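Probable aromatic acid decarboxylase (Escherichia coli, PDB 1SBZ) binds FMN and probably acts as a flavin prenyltransferase, making the prenylated FMN cofactor used by a phenolic acid decarboxylase. Local coordinates at residues V120-P125 with V145-A150. Residues are numbered along the deposited sequence; the frame is centred on the assembly and turned at random.
Sequences VPREMP and VPPMPA. With FMN (flavin mononucleotide), chain H.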
# COMPACT_ATOMS: atom_id res chain seq x y z
N VAL D 120 -6.70 24.76 -10.85
CA VAL D 120 -6.19 24.95 -12.20
C VAL D 120 -4.67 24.87 -12.09
O VAL D 120 -3.98 25.90 -12.11
CB VAL D 120 -6.70 26.31 -12.81
CG1 VAL D 120 -6.11 26.56 -14.20
CG2 VAL D 120 -8.24 26.33 -12.87
N PRO D 121 -4.13 23.66 -11.95
CA PRO D 121 -2.71 23.49 -11.69
C PRO D 121 -1.90 23.83 -12.93
O PRO D 121 -2.27 23.39 -14.03
CB PRO D 121 -2.59 22.00 -11.37
CG PRO D 121 -3.68 21.37 -12.17
CD PRO D 121 -4.82 22.35 -12.07
N ARG D 122 -0.84 24.61 -12.77
CA ARG D 122 0.02 24.97 -13.90
C ARG D 122 1.50 24.85 -13.54
O ARG D 122 2.01 25.55 -12.65
CB ARG D 122 -0.31 26.37 -14.45
CG ARG D 122 0.29 26.68 -15.83
CD ARG D 122 1.76 27.14 -15.77
NE ARG D 122 2.44 26.99 -17.06
CZ ARG D 122 3.75 26.79 -17.20
NH1 ARG D 122 4.53 26.70 -16.12
NH2 ARG D 122 4.28 26.67 -18.41
N GLU D 123 2.17 23.94 -14.25
CA GLU D 123 3.60 23.70 -14.15
C GLU D 123 3.98 22.76 -15.29
O GLU D 123 3.18 21.93 -15.70
CB GLU D 123 3.97 23.08 -12.79
CG GLU D 123 5.47 22.94 -12.53
CD GLU D 123 6.25 24.22 -12.82
OE1 GLU D 123 6.42 24.58 -14.00
OE2 GLU D 123 6.73 24.84 -11.86
N MSE D 124 5.19 22.91 -15.81
CA MSE D 124 5.71 22.04 -16.87
C MSE D 124 7.24 22.02 -16.80
O MSE D 124 7.86 23.08 -16.68
CB MSE D 124 5.23 22.53 -18.23
CG MSE D 124 5.97 21.98 -19.43
SE MSE D 124 5.38 22.91 -21.05
CE MSE D 124 6.42 24.55 -20.75
N PRO D 125 7.87 20.84 -16.84
CA PRO D 125 7.21 19.54 -16.73
C PRO D 125 6.59 19.33 -15.35
O PRO D 125 6.84 20.12 -14.44
CB PRO D 125 8.37 18.54 -16.89
CG PRO D 125 9.46 19.31 -17.55
CD PRO D 125 9.33 20.70 -17.00
N VAL D 145 -8.11 20.86 -13.19
CA VAL D 145 -8.36 21.46 -14.51
C VAL D 145 -7.16 22.29 -14.98
O VAL D 145 -7.22 23.52 -15.00
CB VAL D 145 -9.68 22.28 -14.54
CG1 VAL D 145 -10.23 22.37 -15.95
CG2 VAL D 145 -10.75 21.65 -13.64
N PRO D 146 -6.08 21.61 -15.40
CA PRO D 146 -4.90 22.30 -15.90
C PRO D 146 -5.26 23.03 -17.19
O PRO D 146 -6.13 22.56 -17.92
CB PRO D 146 -3.93 21.15 -16.20
CG PRO D 146 -4.81 20.00 -16.50
CD PRO D 146 -5.93 20.15 -15.49
N PRO D 147 -4.63 24.18 -17.44
CA PRO D 147 -4.95 25.00 -18.61
C PRO D 147 -4.38 24.46 -19.93
O PRO D 147 -3.57 25.12 -20.56
CB PRO D 147 -4.32 26.35 -18.27
CG PRO D 147 -3.18 26.03 -17.37
CD PRO D 147 -3.59 24.81 -16.61
N MSE D 148 -4.83 23.29 -20.35
CA MSE D 148 -4.36 22.65 -21.58
C MSE D 148 -5.11 23.18 -22.82
O MSE D 148 -6.32 23.03 -22.90
CB MSE D 148 -4.61 21.14 -21.49
CG MSE D 148 -4.11 20.50 -20.22
SE MSE D 148 -2.59 19.41 -20.62
CE MSE D 148 -2.61 18.21 -19.00
N PRO D 149 -4.38 23.76 -23.78
CA PRO D 149 -5.00 24.27 -25.00
C PRO D 149 -5.71 23.23 -25.85
O PRO D 149 -5.27 22.08 -25.94
CB PRO D 149 -3.81 24.88 -25.77
CG PRO D 149 -2.63 24.26 -25.20
CD PRO D 149 -2.93 24.02 -23.75
N ALA D 150 -6.84 23.64 -26.43
CA ALA D 150 -7.59 22.86 -27.39
C ALA D 150 -7.35 23.48 -28.77
O ALA D 150 -7.31 24.71 -28.89
CB ALA D 150 -9.06 22.86 -27.05
N1 FMN H . 5.33 28.01 -9.72
C2 FMN H . 4.65 26.93 -10.23
O2 FMN H . 4.40 25.99 -9.48
N3 FMN H . 4.26 26.92 -11.56
C4 FMN H . 4.56 28.00 -12.37
O4 FMN H . 4.00 28.09 -13.47
C4A FMN H . 5.26 29.10 -11.84
N5 FMN H . 5.58 30.20 -12.62
C5A FMN H . 6.26 31.28 -12.07
C6 FMN H . 6.58 32.39 -12.86
C7 FMN H . 7.26 33.49 -12.31
C7M FMN H . 7.24 34.79 -13.06
C8 FMN H . 7.64 33.46 -10.96
C8M FMN H . 8.14 34.70 -10.26
C9 FMN H . 7.32 32.35 -10.18
C9A FMN H . 6.63 31.26 -10.73
N10 FMN H . 6.33 30.15 -9.94
C10 FMN H . 5.65 29.09 -10.50
C1' FMN H . 6.96 30.00 -8.58
C2' FMN H . 5.94 30.38 -7.50
O2' FMN H . 5.48 31.69 -7.73
C3' FMN H . 6.51 30.22 -6.09
O3' FMN H . 6.66 28.83 -5.79
C4' FMN H . 5.68 30.91 -5.01
O4' FMN H . 6.17 30.60 -3.71
C5' FMN H . 4.20 30.53 -5.06
O5' FMN H . 3.54 31.02 -3.90
P FMN H . 1.93 31.12 -3.93
O1P FMN H . 1.56 32.24 -4.88
O2P FMN H . 1.49 31.40 -2.52
O3P FMN H . 1.36 29.80 -4.41
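Pro-147 lies against three consecutive residues, Val-120 to Arg-122, at the C-terminal ends of two neighbouring strands of the same chain. Its CD comes within 3.2 Å of the carbonyl O of Pro-121 and also meets Val-120 CG1 at 3.9 Å, while its CG touches the CG of Arg-122, the two side chains crossing at about a right angle. In Val-120, chi1 of 177° sets CG1 anti to the backbone N, close to both Val-145 O and Pro-147 CD. The prolines on each side lack N-H groups, and no conventional hydrogen bond joins the segments. CA-H...O contacts take their place: Val-120 CA to Val-145 O at 3.3 Å, and Pro-146 CA to Pro-121 O at 3.4 Å. Both carbonyl oxygens are buried without a conventional partner. Beside them, Pro-121 CG touches Pro-146 CB at 4.0 Å.

Past Pro-147 the arginine turns to the flavin. In Arg-122, CG anti to N (chi1 -165°) and a bend at chi2 carry the guanidinium away from 145-150 of its own chain. Arg-122 NH1 donates to FMN O4 at 3.0 Å, with O4 at the guanidinium edge, near its plane. Arg-122 O accepts from FMN N3 at 2.9 Å, a second grip on the flavin's pyrimidine end. Glu-123 OE1 forms a salt bridge with NH1 and takes the N-H of Met-124 on its anti lone pair. Arg-122 NE and NH2 donate hydrogen bonds to Pro-149 O and Met-148 O of a neighbouring subunit, so the flavin-binding arginine also lies at a subunit interface.

In the parallel sheet, of Rossmann-like order 3-2-1-4-5-6, 116-121 lies between 80-86 and 143-144, outermost there within this chain; helix 158-170 covers Val-120, Val-145 and Pro-147, while Pro-121 packs on helices 88-96 and 128-139.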